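Telomerase reverse transcriptase (Takifugu rubripes, PDB 4LMO) adds simple sequence repeats to chromosome ends by copying a template within the telomerase RNA, which this piece, the RNA-binding domain, helps to hold. Local coordinates at residues A[42-45]-A[46-50]; A[67-70]-A[71-74]; A[110-113]-A[114-117]; A[241-244]-A[245-249]. One frame throughout, in Å; residues are numbered along the deposited sequence.

Interaction 1 of 4, residues A[42-45]-A[46-50]; sequences DLIR and IVFFE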
ATOM      1  N   ASP A  42      -9.566  -6.563  12.686  1.00 38.71           N
ATOM      2  CA  ASP A  42      -9.138  -5.164  12.726  1.00 37.34           C
ATOM      3  C   ASP A  42      -9.027  -4.576  11.319  1.00 35.22           C
ATOM      4  O   ASP A  42      -9.477  -3.453  11.076  1.00 33.79           O
ATOM      5  CB  ASP A  42      -7.800  -5.016  13.463  1.00 38.36           C
ATOM      6  CG  ASP A  42      -7.866  -5.477  14.911  1.00 40.00           C
ATOM      7  OD1 ASP A  42      -8.827  -5.116  15.625  1.00 40.70           O
ATOM      8  OD2 ASP A  42      -6.941  -6.195  15.340  1.00 41.30           O
ATOM      9  N   LEU A  43      -8.441  -5.342  10.400  1.00 34.00           N
ATOM     10  CA  LEU A  43      -8.266  -4.900   9.016  1.00 32.86           C
ATOM     11  C   LEU A  43      -9.596  -4.684   8.300  1.00 31.74           C
ATOM     12  O   LEU A  43      -9.759  -3.701   7.577  1.00 30.83           O
ATOM     13  CB  LEU A  43      -7.371  -5.864   8.223  1.00 32.75           C
ATOM     14  CG  LEU A  43      -7.001  -5.422   6.800  1.00 32.30           C
ATOM     15  CD1 LEU A  43      -6.312  -4.062   6.789  1.00 31.93           C
ATOM     16  CD2 LEU A  43      -6.136  -6.464   6.111  1.00 32.87           C
ATOM     17  N   ILE A  44     -10.540  -5.597   8.512  1.00 31.78           N
ATOM     18  CA  ILE A  44     -11.897  -5.457   7.972  1.00 31.39           C
ATOM     19  C   ILE A  44     -12.530  -4.129   8.410  1.00 30.90           C
ATOM     20  O   ILE A  44     -13.204  -3.461   7.621  1.00 30.73           O
ATOM     21  CB  ILE A  44     -12.781  -6.668   8.350  1.00 32.08           C
ATOM     22  CG1 ILE A  44     -12.278  -7.918   7.618  1.00 32.25           C
ATOM     23  CG2 ILE A  44     -14.251  -6.402   8.034  1.00 31.78           C
ATOM     24  CD1 ILE A  44     -12.915  -9.213   8.068  1.00 32.76           C
ATOM     25  N   ARG A  45     -12.280  -3.748   9.661  1.00 30.92           N
ATOM     26  CA  ARG A  45     -12.722  -2.467  10.210  1.00 31.11           C
ATOM     27  C   ARG A  45     -12.112  -1.273   9.476  1.00 30.26           C
ATOM     28  O   ARG A  45     -12.819  -0.327   9.125  1.00 30.38           O
ATOM     29  CB  ARG A  45     -12.376  -2.389  11.701  1.00 32.28           C
ATOM     30  CG  ARG A  45     -13.257  -3.251  12.582  1.00 33.59           C
ATOM     31  CD  ARG A  45     -14.522  -2.491  12.926  1.00 34.63           C
ATOM     32  NE  ARG A  45     -15.658  -3.372  13.127  1.00 35.12           N
ATOM     33  CZ  ARG A  45     -16.907  -2.958  13.298  1.00 35.57           C
ATOM     34  NH1 ARG A  45     -17.199  -1.663  13.292  1.00 35.58           N
ATOM     35  NH2 ARG A  45     -17.868  -3.849  13.471  1.00 36.56           N
ATOM     36  N   ILE A  46     -10.800  -1.333   9.251  1.00 29.23           N
ATOM     37  CA  ILE A  46     -10.062  -0.287   8.545  1.00 28.38           C
ATOM     38  C   ILE A  46     -10.525  -0.151   7.094  1.00 27.66           C
ATOM     39  O   ILE A  46     -10.651   0.960   6.581  1.00 27.95           O
ATOM     40  CB  ILE A  46      -8.534  -0.546   8.594  1.00 28.27           C
ATOM     41  CG1 ILE A  46      -8.044  -0.580  10.047  1.00 28.71           C
ATOM     42  CG2 ILE A  46      -7.771   0.505   7.793  1.00 27.37           C
ATOM     43  CD1 ILE A  46      -6.669  -1.190  10.236  1.00 28.85           C
ATOM     44  N   VAL A  47     -10.790  -1.282   6.447  1.00 27.29           N
ATOM     45  CA  VAL A  47     -11.150  -1.295   5.029  1.00 26.84           C
ATOM     46  C   VAL A  47     -12.619  -0.934   4.782  1.00 26.96           C
ATOM     47  O   VAL A  47     -12.919  -0.172   3.860  1.00 27.17           O
ATOM     48  CB  VAL A  47     -10.799  -2.649   4.362  1.00 26.76           C
ATOM     49  CG1 VAL A  47     -11.182  -2.655   2.886  1.00 26.16           C
ATOM     50  CG2 VAL A  47      -9.314  -2.950   4.519  1.00 26.74           C
ATOM     51  N   PHE A  48     -13.524  -1.453   5.610  1.00 27.23           N
ATOM     52  CA  PHE A  48     -14.960  -1.365   5.314  1.00 27.70           C
ATOM     53  C   PHE A  48     -15.814  -0.533   6.265  1.00 28.75           C
ATOM     54  O   PHE A  48     -16.913  -0.120   5.891  1.00 29.19           O
ATOM     55  CB  PHE A  48     -15.573  -2.766   5.196  1.00 27.00           C
ATOM     56  CG  PHE A  48     -14.929  -3.626   4.151  1.00 26.33           C
ATOM     57  CD1 PHE A  48     -15.093  -3.345   2.796  1.00 25.75           C
ATOM     58  CD2 PHE A  48     -14.167  -4.728   4.519  1.00 26.20           C
ATOM     59  CE1 PHE A  48     -14.497  -4.141   1.828  1.00 25.24           C
ATOM     60  CE2 PHE A  48     -13.572  -5.530   3.554  1.00 26.09           C
ATOM     61  CZ  PHE A  48     -13.738  -5.235   2.208  1.00 25.66           C
ATOM     62  N   PHE A  49     -15.324  -0.293   7.481  1.00 29.52           N
ATOM     63  CA  PHE A  49     -16.143   0.337   8.521  1.00 30.11           C
ATOM     64  C   PHE A  49     -15.612   1.702   8.976  1.00 30.76           C
ATOM     65  O   PHE A  49     -15.906   2.719   8.340  1.00 31.01           O
ATOM     66  CB  PHE A  49     -16.367  -0.629   9.695  1.00 30.83           C
ATOM     67  CG  PHE A  49     -17.146  -1.868   9.322  1.00 31.05           C
ATOM     68  CD1 PHE A  49     -18.534  -1.897   9.438  1.00 31.23           C
ATOM     69  CD2 PHE A  49     -16.493  -3.003   8.843  1.00 31.06           C
ATOM     70  CE1 PHE A  49     -19.253  -3.033   9.091  1.00 31.62           C
ATOM     71  CE2 PHE A  49     -17.208  -4.141   8.492  1.00 31.74           C
ATOM     72  CZ  PHE A  49     -18.591  -4.155   8.616  1.00 31.60           C
ATOM     73  N   GLU A  50     -14.835   1.728  10.057  1.00 31.11           N
ATOM     74  CA  GLU A  50     -14.351   2.988  10.633  1.00 31.48           C
ATOM     75  C   GLU A  50     -13.303   3.720   9.794  1.00 30.98           C
ATOM     76  O   GLU A  50     -13.234   4.950   9.825  1.00 31.07           O
ATOM     77  CB  GLU A  50     -13.809   2.777  12.051  1.00 32.35           C
ATOM     78  CG  GLU A  50     -14.879   2.675  13.127  1.00 33.44           C
ATOM     79  CD  GLU A  50     -15.377   1.258  13.340  1.00 34.25           C
ATOM     80  OE1 GLU A  50     -14.998   0.363  12.559  1.00 34.08           O
ATOM     81  OE2 GLU A  50     -16.152   1.034  14.293  1.00 35.27           O
TER

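Interaction 2 of 4, residues A[67-70]-A[71-74]; sequences RRFF and NMVP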
ATOM      1  N   ARG A  67     -22.607 -11.103   9.540  1.00 43.35           N
ATOM      2  CA  ARG A  67     -22.208 -12.432   9.071  1.00 43.55           C
ATOM      3  C   ARG A  67     -21.381 -12.377   7.784  1.00 41.40           C
ATOM      4  O   ARG A  67     -20.395 -13.105   7.649  1.00 40.82           O
ATOM      5  CB  ARG A  67     -23.428 -13.344   8.893  1.00 46.01           C
ATOM      6  CG  ARG A  67     -23.087 -14.826   8.940  1.00 48.68           C
ATOM      7  CD  ARG A  67     -24.266 -15.701   8.547  1.00 51.63           C
ATOM      8  NE  ARG A  67     -23.834 -17.063   8.230  1.00 54.37           N
ATOM      9  CZ  ARG A  67     -23.570 -17.508   7.002  1.00 55.89           C
ATOM     10  NH1 ARG A  67     -23.697 -16.708   5.948  1.00 57.26           N
ATOM     11  NH2 ARG A  67     -23.178 -18.763   6.825  1.00 56.59           N
ATOM     12  N   ARG A  68     -21.782 -11.502   6.862  1.00 39.56           N
ATOM     13  CA  ARG A  68     -21.089 -11.300   5.586  1.00 37.95           C
ATOM     14  C   ARG A  68     -19.616 -10.944   5.794  1.00 37.22           C
ATOM     15  O   ARG A  68     -18.732 -11.530   5.165  1.00 36.88           O
ATOM     16  CB  ARG A  68     -21.784 -10.203   4.771  1.00 37.04           C
ATOM     17  CG  ARG A  68     -21.482 -10.239   3.279  1.00 36.69           C
ATOM     18  CD  ARG A  68     -21.895  -8.953   2.576  1.00 35.74           C
ATOM     19  NE  ARG A  68     -23.346  -8.783   2.479  1.00 35.93           N
ATOM     20  CZ  ARG A  68     -24.083  -9.118   1.421  1.00 36.34           C
ATOM     21  NH1 ARG A  68     -23.519  -9.656   0.341  1.00 35.92           N
ATOM     22  NH2 ARG A  68     -25.394  -8.916   1.441  1.00 36.30           N
ATOM     23  N   PHE A  69     -19.366  -9.991   6.689  1.00 36.37           N
ATOM     24  CA  PHE A  69     -18.014  -9.513   6.962  1.00 35.52           C
ATOM     25  C   PHE A  69     -17.266 -10.404   7.950  1.00 36.18           C
ATOM     26  O   PHE A  69     -16.034 -10.459   7.927  1.00 35.72           O
ATOM     27  CB  PHE A  69     -18.045  -8.054   7.432  1.00 34.37           C
ATOM     28  CG  PHE A  69     -18.503  -7.088   6.370  1.00 33.55           C
ATOM     29  CD1 PHE A  69     -19.858  -6.811   6.195  1.00 33.34           C
ATOM     30  CD2 PHE A  69     -17.582  -6.464   5.533  1.00 32.75           C
ATOM     31  CE1 PHE A  69     -20.282  -5.928   5.213  1.00 32.70           C
ATOM     32  CE2 PHE A  69     -17.999  -5.580   4.551  1.00 32.25           C
ATOM     33  CZ  PHE A  69     -19.352  -5.311   4.391  1.00 32.36           C
ATOM     34  N   PHE A  70     -18.010 -11.107   8.804  1.00 37.34           N
ATOM     35  CA  PHE A  70     -17.416 -12.077   9.725  1.00 38.63           C
ATOM     36  C   PHE A  70     -16.755 -13.233   8.974  1.00 38.65           C
ATOM     37  O   PHE A  70     -15.707 -13.726   9.385  1.00 39.21           O
ATOM     38  CB  PHE A  70     -18.453 -12.621  10.717  1.00 40.16           C
ATOM     39  CG  PHE A  70     -17.896 -13.644  11.672  1.00 41.53           C
ATOM     40  CD1 PHE A  70     -18.203 -14.995  11.526  1.00 42.46           C
ATOM     41  CD2 PHE A  70     -17.041 -13.260  12.704  1.00 41.85           C
ATOM     42  CE1 PHE A  70     -17.681 -15.940  12.398  1.00 43.53           C
ATOM     43  CE2 PHE A  70     -16.514 -14.199  13.577  1.00 42.82           C
ATOM     44  CZ  PHE A  70     -16.836 -15.541  13.424  1.00 43.85           C
ATOM     45  N   ASN A  71     -17.371 -13.657   7.875  1.00 38.48           N
ATOM     46  CA  ASN A  71     -16.830 -14.744   7.064  1.00 38.49           C
ATOM     47  C   ASN A  71     -15.554 -14.377   6.304  1.00 37.72           C
ATOM     48  O   ASN A  71     -14.845 -15.260   5.820  1.00 39.08           O
ATOM     49  CB  ASN A  71     -17.898 -15.283   6.112  1.00 38.84           C
ATOM     50  CG  ASN A  71     -19.012 -16.018   6.838  1.00 40.02           C
ATOM     51  OD1 ASN A  71     -20.180 -15.898   6.479  1.00 40.35           O
ATOM     52  ND2 ASN A  71     -18.653 -16.785   7.867  1.00 40.66           N
ATOM     53  N   MET A  72     -15.265 -13.079   6.222  1.00 35.95           N
ATOM     54  CA  MET A  72     -14.067 -12.578   5.547  1.00 34.77           C
ATOM     55  C   MET A  72     -12.838 -12.589   6.457  1.00 34.62           C
ATOM     56  O   MET A  72     -11.710 -12.454   5.980  1.00 34.43           O
ATOM     57  CB  MET A  72     -14.292 -11.152   5.030  1.00 33.54           C
ATOM     58  CG  MET A  72     -15.505 -10.961   4.132  1.00 33.07           C
ATOM     59  SD  MET A  72     -15.717  -9.215   3.731  1.00 32.28           S
ATOM     60  CE  MET A  72     -17.347  -9.224   2.983  1.00 32.53           C
ATOM     61  N   VAL A  73     -13.064 -12.740   7.762  1.00 35.23           N
ATOM     62  CA  VAL A  73     -11.983 -12.716   8.762  1.00 36.03           C
ATOM     63  C   VAL A  73     -10.783 -13.613   8.412  1.00 36.57           C
ATOM     64  O   VAL A  73      -9.646 -13.133   8.434  1.00 36.14           O
ATOM     65  CB  VAL A  73     -12.500 -13.003  10.200  1.00 36.47           C
ATOM     66  CG1 VAL A  73     -11.345 -13.188  11.176  1.00 37.08           C
ATOM     67  CG2 VAL A  73     -13.406 -11.880  10.680  1.00 35.95           C
ATOM     68  N   PRO A  74     -11.027 -14.901   8.072  1.00 37.51           N
ATOM     69  CA  PRO A  74      -9.916 -15.806   7.753  1.00 38.64           C
ATOM     70  C   PRO A  74      -9.051 -15.330   6.585  1.00 38.67           C
ATOM     71  O   PRO A  74      -7.827 -15.480   6.629  1.00 39.26           O
ATOM     72  CB  PRO A  74     -10.623 -17.117   7.388  1.00 39.25           C
ATOM     73  CG  PRO A  74     -11.912 -17.061   8.132  1.00 39.11           C
ATOM     74  CD  PRO A  74     -12.318 -15.618   8.060  1.00 38.13           C
TER

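Interaction 3 of 4, residues A[110-113]-A[114-117]; sequences SSFL and PQHC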
ATOM      1  N   SER A 110      26.910  13.749  -6.537  1.00 59.46           N
ATOM      2  CA  SER A 110      26.572  13.466  -7.933  1.00 56.72           C
ATOM      3  C   SER A 110      26.579  11.969  -8.270  1.00 54.86           C
ATOM      4  O   SER A 110      26.000  11.555  -9.275  1.00 54.92           O
ATOM      5  CB  SER A 110      27.504  14.233  -8.878  1.00 57.43           C
ATOM      6  OG  SER A 110      28.865  14.013  -8.549  1.00 57.76           O
ATOM      7  N   SER A 111      27.234  11.175  -7.425  1.00 52.45           N
ATOM      8  CA  SER A 111      27.259   9.720  -7.568  1.00 50.46           C
ATOM      9  C   SER A 111      25.870   9.097  -7.386  1.00 48.05           C
ATOM     10  O   SER A 111      25.541   8.101  -8.034  1.00 46.81           O
ATOM     11  CB  SER A 111      28.254   9.111  -6.571  1.00 51.42           C
ATOM     12  OG  SER A 111      28.189   7.694  -6.557  1.00 52.39           O
ATOM     13  N   PHE A 112      25.062   9.698  -6.515  1.00 46.24           N
ATOM     14  CA  PHE A 112      23.764   9.134  -6.140  1.00 43.61           C
ATOM     15  C   PHE A 112      22.572   9.758  -6.866  1.00 42.30           C
ATOM     16  O   PHE A 112      21.487   9.179  -6.881  1.00 41.82           O
ATOM     17  CB  PHE A 112      23.569   9.204  -4.623  1.00 43.22           C
ATOM     18  CG  PHE A 112      24.639   8.498  -3.841  1.00 43.55           C
ATOM     19  CD1 PHE A 112      24.583   7.121  -3.644  1.00 43.61           C
ATOM     20  CD2 PHE A 112      25.707   9.207  -3.303  1.00 44.30           C
ATOM     21  CE1 PHE A 112      25.573   6.465  -2.926  1.00 44.21           C
ATOM     22  CE2 PHE A 112      26.699   8.559  -2.585  1.00 45.19           C
ATOM     23  CZ  PHE A 112      26.633   7.186  -2.396  1.00 45.12           C
ATOM     24  N   LEU A 113      22.775  10.929  -7.466  1.00 42.32           N
ATOM     25  CA  LEU A 113      21.709  11.613  -8.208  1.00 42.01           C
ATOM     26  C   LEU A 113      21.072  10.774  -9.332  1.00 41.68           C
ATOM     27  O   LEU A 113      19.852  10.798  -9.491  1.00 41.17           O
ATOM     28  CB  LEU A 113      22.178  12.979  -8.736  1.00 42.76           C
ATOM     29  CG  LEU A 113      22.494  14.087  -7.720  1.00 43.29           C
ATOM     30  CD1 LEU A 113      23.172  15.260  -8.409  1.00 44.74           C
ATOM     31  CD2 LEU A 113      21.252  14.560  -6.978  1.00 43.53           C
ATOM     32  N   PRO A 114      21.886  10.023 -10.109  1.00 42.03           N
ATOM     33  CA  PRO A 114      21.280   9.173 -11.143  1.00 41.58           C
ATOM     34  C   PRO A 114      20.590   7.917 -10.600  1.00 40.91           C
ATOM     35  O   PRO A 114      19.875   7.244 -11.346  1.00 41.11           O
ATOM     36  CB  PRO A 114      22.479   8.755 -12.010  1.00 42.09           C
ATOM     37  CG  PRO A 114      23.596   9.666 -11.627  1.00 42.71           C
ATOM     38  CD  PRO A 114      23.357   9.983 -10.187  1.00 42.30           C
ATOM     39  N   GLN A 115      20.804   7.603  -9.323  1.00 40.02           N
ATOM     40  CA  GLN A 115      20.274   6.370  -8.739  1.00 39.05           C
ATOM     41  C   GLN A 115      18.828   6.514  -8.260  1.00 38.13           C
ATOM     42  O   GLN A 115      18.545   6.456  -7.059  1.00 37.75           O
ATOM     43  CB  GLN A 115      21.177   5.862  -7.610  1.00 39.34           C
ATOM     44  CG  GLN A 115      20.995   4.383  -7.309  1.00 39.56           C
ATOM     45  CD  GLN A 115      21.642   3.955  -6.009  1.00 39.90           C
ATOM     46  OE1 GLN A 115      22.789   4.304  -5.720  1.00 40.62           O
ATOM     47  NE2 GLN A 115      20.909   3.184  -5.219  1.00 39.72           N
ATOM     48  N   HIS A 116      17.921   6.700  -9.212  1.00 37.49           N
ATOM     49  CA  HIS A 116      16.489   6.754  -8.928  1.00 37.34           C
ATOM     50  C   HIS A 116      15.766   5.644  -9.646  1.00 37.46           C
ATOM     51  O   HIS A 116      16.313   5.030 -10.562  1.00 37.76           O
ATOM     52  CB  HIS A 116      15.913   8.121  -9.298  1.00 36.76           C
ATOM     53  CG  HIS A 116      16.227   8.559 -10.709  1.00 36.58           C
ATOM     54  ND1 HIS A 116      15.339   8.456 -11.712  1.00 36.59           N
ATOM     55  CD2 HIS A 116      17.379   9.111 -11.260  1.00 37.25           C
ATOM     56  CE1 HIS A 116      15.890   8.921 -12.848  1.00 37.07           C
ATOM     57  NE2 HIS A 116      17.140   9.319 -12.570  1.00 37.62           N
ATOM     58  N   CYS A 117      14.535   5.370  -9.226  1.00 37.70           N
ATOM     59  CA  CYS A 117      13.731   4.308  -9.822  1.00 37.98           C
ATOM     60  C   CYS A 117      12.656   4.869 -10.744  1.00 36.81           C
ATOM     61  O   CYS A 117      11.864   5.721 -10.337  1.00 37.20           O
ATOM     62  CB  CYS A 117      13.081   3.455  -8.733  1.00 39.09           C
ATOM     63  SG  CYS A 117      14.248   2.779  -7.529  1.00 42.39           S
TER

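Interaction 4 of 4, residues A[241-244]-A[245-249]; sequences WAKL and QDLAF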
ATOM      1  N   TRP A 241      17.667   8.553  -0.832  1.00 34.91           N
ATOM      2  CA  TRP A 241      17.222   9.907  -0.511  1.00 34.82           C
ATOM      3  C   TRP A 241      17.800  10.386   0.794  1.00 35.40           C
ATOM      4  O   TRP A 241      18.236  11.531   0.898  1.00 35.62           O
ATOM      5  CB  TRP A 241      15.702  10.009  -0.499  1.00 33.43           C
ATOM      6  CG  TRP A 241      15.237  11.435  -0.336  1.00 33.32           C
ATOM      7  CD1 TRP A 241      14.696  12.031   0.799  1.00 33.01           C
ATOM      8  CD2 TRP A 241      15.298  12.507  -1.338  1.00 33.06           C
ATOM      9  NE1 TRP A 241      14.410  13.353   0.569  1.00 33.11           N
ATOM     10  CE2 TRP A 241      14.751  13.705  -0.691  1.00 33.13           C
ATOM     11  CE3 TRP A 241      15.729  12.590  -2.659  1.00 33.40           C
ATOM     12  CZ2 TRP A 241      14.647  14.917  -1.357  1.00 33.39           C
ATOM     13  CZ3 TRP A 241      15.621  13.822  -3.319  1.00 33.67           C
ATOM     14  CH2 TRP A 241      15.090  14.955  -2.682  1.00 33.66           C
ATOM     15  N   ALA A 242      17.817   9.507   1.795  1.00 36.10           N
ATOM     16  CA  ALA A 242      18.442   9.805   3.083  1.00 38.19           C
ATOM     17  C   ALA A 242      19.942  10.098   2.944  1.00 39.46           C
ATOM     18  O   ALA A 242      20.481  10.934   3.668  1.00 40.44           O
ATOM     19  CB  ALA A 242      18.204   8.670   4.068  1.00 38.25           C
ATOM     20  N   LYS A 243      20.600   9.412   2.008  1.00 40.44           N
ATOM     21  CA  LYS A 243      22.010   9.660   1.688  1.00 41.92           C
ATOM     22  C   LYS A 243      22.210  11.019   1.004  1.00 42.12           C
ATOM     23  O   LYS A 243      23.152  11.744   1.327  1.00 43.00           O
ATOM     24  CB  LYS A 243      22.570   8.535   0.808  1.00 42.53           C
ATOM     25  CG  LYS A 243      24.084   8.563   0.609  1.00 44.37           C
ATOM     26  CD  LYS A 243      24.812   7.507   1.434  1.00 45.37           C
ATOM     27  CE  LYS A 243      25.084   7.954   2.865  1.00 46.86           C
ATOM     28  NZ  LYS A 243      26.044   7.046   3.555  1.00 47.84           N
ATOM     29  N   LEU A 244      21.326  11.355   0.065  1.00 41.77           N
ATOM     30  CA  LEU A 244      21.394  12.641  -0.639  1.00 42.74           C
ATOM     31  C   LEU A 244      21.203  13.828   0.305  1.00 43.94           C
ATOM     32  O   LEU A 244      21.918  14.824   0.200  1.00 45.34           O
ATOM     33  CB  LEU A 244      20.372  12.707  -1.780  1.00 41.53           C
ATOM     34  CG  LEU A 244      20.638  11.921  -3.069  1.00 41.10           C
ATOM     35  CD1 LEU A 244      19.380  11.872  -3.920  1.00 39.72           C
ATOM     36  CD2 LEU A 244      21.801  12.503  -3.864  1.00 41.23           C
ATOM     37  N   GLN A 245      20.242  13.713   1.219  1.00 44.14           N
ATOM     38  CA  GLN A 245      19.993  14.746   2.225  1.00 45.37           C
ATOM     39  C   GLN A 245      21.199  14.942   3.138  1.00 47.67           C
ATOM     40  O   GLN A 245      21.578  16.074   3.439  1.00 48.97           O
ATOM     41  CB  GLN A 245      18.751  14.406   3.058  1.00 43.87           C
ATOM     42  CG  GLN A 245      17.435  14.560   2.310  1.00 42.13           C
ATOM     43  CD  GLN A 245      17.179  15.990   1.869  1.00 42.11           C
ATOM     44  OE1 GLN A 245      17.154  16.909   2.687  1.00 42.50           O
ATOM     45  NE2 GLN A 245      16.989  16.182   0.571  1.00 41.30           N
ATOM     46  N   ASP A 246      21.797  13.830   3.560  1.00 49.46           N
ATOM     47  CA  ASP A 246      22.959  13.840   4.442  1.00 52.43           C
ATOM     48  C   ASP A 246      24.168  14.546   3.822  1.00 53.68           C
ATOM     49  O   ASP A 246      24.764  15.422   4.449  1.00 55.84           O
ATOM     50  CB  ASP A 246      23.329  12.410   4.848  1.00 53.97           C
ATOM     51  CG  ASP A 246      24.466  12.363   5.853  1.00 56.95           C
ATOM     52  OD1 ASP A 246      24.416  13.117   6.851  1.00 58.50           O
ATOM     53  OD2 ASP A 246      25.407  11.567   5.647  1.00 58.74           O
ATOM     54  N   LEU A 247      24.517  14.160   2.594  1.00 53.40           N
ATOM     55  CA  LEU A 247      25.681  14.716   1.898  1.00 53.60           C
ATOM     56  C   LEU A 247      25.472  16.167   1.468  1.00 53.63           C
ATOM     57  O   LEU A 247      26.431  16.935   1.375  1.00 53.72           O
ATOM     58  CB  LEU A 247      26.043  13.860   0.679  1.00 53.75           C
ATOM     59  CG  LEU A 247      26.483  12.406   0.877  1.00 53.50           C
ATOM     60  CD1 LEU A 247      26.338  11.639  -0.426  1.00 53.39           C
ATOM     61  CD2 LEU A 247      27.911  12.311   1.395  1.00 54.68           C
ATOM     62  N   ALA A 248      24.219  16.533   1.207  1.00 53.81           N
ATOM     63  CA  ALA A 248      23.873  17.907   0.844  1.00 54.72           C
ATOM     64  C   ALA A 248      23.972  18.851   2.042  1.00 56.07           C
ATOM     65  O   ALA A 248      24.311  20.026   1.884  1.00 56.47           O
ATOM     66  CB  ALA A 248      22.479  17.964   0.236  1.00 53.51           C
ATOM     67  N   PHE A 249      23.682  18.330   3.233  1.00 57.16           N
ATOM     68  CA  PHE A 249      23.669  19.135   4.456  1.00 59.80           C
ATOM     69  C   PHE A 249      24.897  18.932   5.348  1.00 63.72           C
ATOM     70  O   PHE A 249      24.908  19.355   6.506  1.00 65.68           O
ATOM     71  CB  PHE A 249      22.372  18.898   5.240  1.00 57.33           C
ATOM     72  CG  PHE A 249      21.177  19.598   4.656  1.00 56.13           C
ATOM     73  CD1 PHE A 249      20.856  20.893   5.044  1.00 56.41           C
ATOM     74  CD2 PHE A 249      20.374  18.966   3.712  1.00 54.61           C
ATOM     75  CE1 PHE A 249      19.757  21.544   4.504  1.00 55.83           C
ATOM     76  CE2 PHE A 249      19.275  19.610   3.169  1.00 53.93           C
ATOM     77  CZ  PHE A 249      18.964  20.901   3.566  1.00 54.40           C
TER

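Interaction 1 of 4, residues A[42-45]-A[46-50]
I46, in the last turn of helix 40-48, gives its backbone N to D42 O, an ordinary i to i+4 bond that V47 repeats on L43 O. V47 also sets CG2 against L43 CD1 at 3.9 Å, and both side chains rest on W207 of helix 191-220. F48 N bonds to I44 O, and CD2 of its ring lies 3.9 Å from I44 CG2. F49 N closes the last of these turns on R45 O at 3.0 Å, the donor standing above the carbonyl plane. The F49 ring takes the guanidinium of R45 flat over one face, with CZ 4.4 Å from the ring centroid and the planes 22° apart, a cation-pi stack; I44 O lies at the ring edge, and F49 CE2 is 3.8 Å from I44 CG2. R45 reaches the ring because its chain bends at chi2 (-85°). E50 then grips R45 NH1 by a nearly straight bond to OE1, 3.1 Å at 171°, with OE2 adding a weak one. R45 NH2 also binds P62 O, and E50 OE2 accepts from R60 N, tying the following loop to this end. The whole is a helix C-terminus closed by a local Arg-Phe stack and an i to i+5 salt bridge.

Interaction 2 of 4, residues A[67-70]-A[71-74]
A type I beta turn from F70 to V73 links the short helix 67-70 to helix 73-85, and side chains three or four residues apart meet across it. M72 lies alongside F69, its CE over one face of the ring, 4.2 Å from the centroid, in a CH-pi contact; SD sits obliquely at 4.7 Å from the same centroid, a Met-aromatic contact. With CG anti to the carbonyl carbon (chi1 -54°) and the chain extended beyond it, M72 runs beside F69. Replacing M72 by an alanine would probably leave the F69 ring without the methyl and sulfur that lie against it, and lose the packing on W180 and I44 as well. F69 also meets F49 edge-to-face. M72 N binds F69 O at 3.2 Å and V73 N binds F70 O at 3.3 Å, both donors standing well above the carbonyl planes, while V73 CG2 lies 3.2 Å from F70 O. N71 OD1 hangs over one face of the R67 guanidinium, 3.6 Å from NH1, with amide and guanidinium planes 80° apart. The arrangement is two successive helices joined by a type I turn, with a Met-aromatic pair on the buried side, and residues 67-70 fall in a region that probably contacts the RNA template, as in related telomerases.

Interaction 3 of 4, residues A[110-113]-A[114-117]
L113 lays its CB against the P114 ring, 3.5 Å from CD, where the chain leaves the short, weakly bonded helix 109-112 through a type I beta turn running from F112 to Q115. P114 has no N-H to give S110 O; its CD stands there instead, 3.2 Å from that oxygen. The turn is closed by Q115 N giving its hydrogen to F112 O at 3.0 Å, with an N-H...acceptor angle of 146° and the donor standing above the carbonyl plane. Q115 sends its side chain alongside F112, pointing the same way, with CG anti to the backbone N (chi1 -159°), and its CB lies 3.4 Å from F112 O. Q115 is also the centre of an inverse gamma turn, in which H116 N makes a weak bond to P114 O. Together the two turns swing the chain from the helix end toward C117, whose SG forms a disulfide with C96 and whose backbone pairs with F235 of strand 234-237. F112 is buried against L244 and L247 of helix 238-251, whereas P114 lies on the surface. L113 O is also hydrogen-bonded to Y236 OH, which ties the turn to the strand. Just beyond the turn, H116 brings its ring edge up to the same carbonyl, CD2 lying 3.5 Å from L113 O, which is near the plane of the imidazole.

Interaction 4 of 4, residues A[241-244]-A[245-249]
W241 and Q245 pack closely, one turn apart on helix 238-251, whose regular i to i+4 bonding includes Q245 N to W241 O at 3.0 Å and L247 N to K243 O at 3.1 Å. Q245 bends at chi2 (-63°), folding back over the indole: CG lies over the face of the five-membered ring, 4.1 Å from its centroid, a CH-pi contact, and NE2 comes down on the rim of the six-membered ring, 3.3 Å from CZ2. The amide and indole planes are 26° apart. W241 also stacks on Y222, so a serine in its place would probably leave the Q245 side chain without the indole face it lies on and Y222 without its stacking partner. The inner face of the helix is close-packed too, with L247 and A248 against L109 of helix 109-112 and A248 CB 3.2 Å from L244 O. The solvent side is looser. D246 is exposed and its OD2 makes a long, weak ion pair with R250 NE, while K243 NZ stays 5.0 Å from D246 OD2, too far for contact though the opposite charges may attract. K243 instead gives its aliphatic part to the packing, with CG 4.0 Å from L247 CD1.

How the interactions relate
The four contacts follow one another along the chain and fall into two pairs on opposite sides of its centre. Interactions 1 and 2 have centres about 12 Å apart and touch: helix 40-48 packs on the junction of helices 67-70 and 73-85, with I44, F48 and F49 all meeting F69. Interactions 3 and 4, also about 12 Å apart between centres, join the end of helix 109-112 to helix 238-251, where L113 meets L244 beside F112, bringing together parts well separated in sequence. Between the pairs the centres are about 38 to 47 Å apart. In this largely helical RNA-binding domain, interaction 2 includes part of the probable template-RNA region, and interaction 1 packs against it nearer the centre of the chain.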